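Local coordinates for caspase (Drosophila melanogaster, PDB 3SIR), which is an executioner caspase, a cysteine endopeptidase of the apoptotic activation cascade that cleaves baculovirus p35 and lamin DmO in vitro, at residues F133-C138 / F172-S177. The protein carries 1 engineered substitution. Numbering follows the deposited sequence.
Sequences FFIQAC and FLIAYS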
loop_
_atom_site.group_PDB
_atom_site.type_symbol
_atom_site.label_atom_id
_atom_site.label_comp_id
_atom_site.label_asym_id
_atom_site.label_seq_id
_atom_site.Cartn_x
_atom_site.Cartn_y
_atom_site.Cartn_z
ATOM N N PHE A 133 10.254 -0.396 1.609
ATOM C CA PHE A 133 10.892 -0.300 0.301
ATOM C C PHE A 133 10.303 0.831 -0.524
ATOM O O PHE A 133 9.092 0.900 -0.729
ATOM C CB PHE A 133 10.749 -1.608 -0.468
ATOM C CG PHE A 133 11.324 -2.800 0.247
ATOM C CD1 PHE A 133 10.608 -3.425 1.256
ATOM C CD2 PHE A 133 12.488 -3.395 -0.214
ATOM C CE1 PHE A 133 11.070 -4.598 1.827
ATOM C CE2 PHE A 133 12.979 -4.541 0.381
ATOM C CZ PHE A 133 12.269 -5.145 1.408
ATOM N N PHE A 134 11.176 1.672 -1.058
ATOM C CA PHE A 134 10.781 2.594 -2.108
ATOM C C PHE A 134 11.367 2.183 -3.457
ATOM O O PHE A 134 12.576 1.969 -3.578
ATOM C CB PHE A 134 11.169 4.018 -1.717
ATOM C CG PHE A 134 10.624 4.426 -0.382
ATOM C CD1 PHE A 134 11.288 4.060 0.779
ATOM C CD2 PHE A 134 9.318 4.870 -0.274
ATOM C CE1 PHE A 134 10.733 4.303 2.025
ATOM C CE2 PHE A 134 8.753 5.110 0.967
ATOM C CZ PHE A 134 9.457 4.812 2.119
ATOM N N ILE A 135 10.480 1.834 -4.383
ATOM C CA ILE A 135 10.881 1.555 -5.757
ATOM C C ILE A 135 10.508 2.700 -6.692
ATOM O O ILE A 135 9.327 2.999 -6.879
ATOM C CB ILE A 135 10.218 0.274 -6.287
ATOM C CG1 ILE A 135 10.605 -0.932 -5.426
ATOM C CG2 ILE A 135 10.569 0.074 -7.759
ATOM C CD1 ILE A 135 11.318 -0.556 -4.142
ATOM N N GLN A 136 11.518 3.308 -7.307
ATOM C CA GLN A 136 11.339 4.025 -8.564
ATOM C C GLN A 136 11.650 3.112 -9.746
ATOM O O GLN A 136 12.771 2.622 -9.886
ATOM C CB GLN A 136 12.256 5.248 -8.603
ATOM C CG GLN A 136 11.549 6.569 -8.868
ATOM C CD GLN A 136 12.501 7.745 -8.793
ATOM O OE1 GLN A 136 13.617 7.684 -9.307
ATOM N NE2 GLN A 136 12.105 8.783 -8.065
ATOM N N ALA A 137 10.646 2.855 -10.578
ATOM C CA ALA A 137 10.798 1.909 -11.679
ATOM C C ALA A 137 10.419 2.561 -13.000
ATOM O O ALA A 137 10.133 3.757 -13.048
ATOM C CB ALA A 137 9.949 0.669 -11.437
ATOM N N CYS A 138 10.434 1.775 -14.070
ATOM C CA CYS A 138 10.178 2.292 -15.408
ATOM C C CYS A 138 8.742 1.987 -15.806
ATOM O O CYS A 138 8.174 0.980 -15.374
ATOM C CB CYS A 138 11.127 1.644 -16.417
ATOM S SG CYS A 138 12.667 2.536 -16.699
ATOM N N PHE A 172 6.049 -5.628 5.821
ATOM C CA PHE A 172 6.506 -4.999 4.581
ATOM C C PHE A 172 5.668 -3.777 4.192
ATOM O O PHE A 172 4.448 -3.770 4.361
ATOM C CB PHE A 172 6.524 -6.013 3.429
ATOM C CG PHE A 172 7.631 -7.031 3.529
ATOM C CD1 PHE A 172 7.909 -7.661 4.732
ATOM C CD2 PHE A 172 8.371 -7.383 2.410
ATOM C CE1 PHE A 172 8.937 -8.576 4.835
ATOM C CE2 PHE A 172 9.448 -8.257 2.513
ATOM C CZ PHE A 172 9.742 -8.840 3.734
ATOM N N LEU A 173 6.331 -2.756 3.654
ATOM C CA LEU A 173 5.666 -1.724 2.862
ATOM C C LEU A 173 6.484 -1.335 1.638
ATOM O O LEU A 173 7.615 -0.868 1.763
ATOM C CB LEU A 173 5.402 -0.475 3.705
ATOM C CG LEU A 173 4.908 0.754 2.935
ATOM C CD1 LEU A 173 4.210 1.745 3.858
ATOM C CD2 LEU A 173 6.047 1.433 2.182
ATOM N N ILE A 174 5.839 -1.362 0.476
ATOM C CA ILE A 174 6.482 -1.009 -0.783
ATOM C C ILE A 174 5.791 0.191 -1.427
ATOM O O ILE A 174 4.734 0.047 -2.036
ATOM C CB ILE A 174 6.460 -2.204 -1.764
ATOM C CG1 ILE A 174 7.381 -3.321 -1.266
ATOM C CG2 ILE A 174 6.885 -1.763 -3.160
ATOM C CD1 ILE A 174 6.661 -4.430 -0.540
ATOM N N ALA A 175 6.358 1.382 -1.248
ATOM C CA ALA A 175 5.984 2.539 -2.060
ATOM C C ALA A 175 6.596 2.468 -3.458
ATOM O O ALA A 175 7.803 2.279 -3.613
ATOM C CB ALA A 175 6.391 3.828 -1.369
ATOM N N TYR A 176 5.760 2.601 -4.480
ATOM C CA TYR A 176 6.177 2.272 -5.837
ATOM C C TYR A 176 5.647 3.269 -6.864
ATOM O O TYR A 176 4.452 3.555 -6.907
ATOM C CB TYR A 176 5.734 0.856 -6.200
ATOM C CG TYR A 176 6.106 0.444 -7.605
ATOM C CD1 TYR A 176 7.090 -0.511 -7.832
ATOM C CD2 TYR A 176 5.443 0.976 -8.704
ATOM C CE1 TYR A 176 7.417 -0.906 -9.114
ATOM C CE2 TYR A 176 5.737 0.557 -9.988
ATOM C CZ TYR A 176 6.741 -0.364 -10.187
ATOM O OH TYR A 176 7.105 -0.707 -11.467
ATOM N N SER A 177 6.551 3.804 -7.681
ATOM C CA SER A 177 6.172 4.676 -8.786
ATOM C C SER A 177 6.953 4.320 -10.048
ATOM O O SER A 177 7.989 3.653 -9.987
ATOM C CB SER A 177 6.400 6.145 -8.416
ATOM O OG SER A 177 5.730 7.017 -9.313
#
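Y176 lays its ring over the face of the sheet it shares with I135, past I135 and on to A137. Its CG is anti to the backbone N (chi1 179°), which carries the ring forward: CD1 meets I135 CG2 at 3.5 Å, and CZ lies 3.6 Å from A137 CB. On the same face, at the other end, F133 and I174 lean side by side, with F133 CB 3.9 Å from I174 CG1. The F133 and F172 rings are tilted 29° apart and offset so far that little of one lies over the other; F133 CE1 and F172 CD2 make the touch. On the opposite face, the F134 ring brings CD2 and CE2 onto A175 CB, and F194 of helix 193-205 packs against both residues.

Between these two layers of side chains 133-138 and 172-177 pair as parallel strands. F133 N, I135 N and A137 N donate to L173 O, A175 O and S177 O; S177 N returns a bond to I135 O (3.0 Å, 168° at the hydrogen), while A175 N to F133 O is weak. C138 N bonds D141 OD2. Four good backbone bonds and largely apolar, buried contacts thus join two inner strands of the six-stranded caspase sheet, fixing the one that ends at C138, the probable catalytic cysteine.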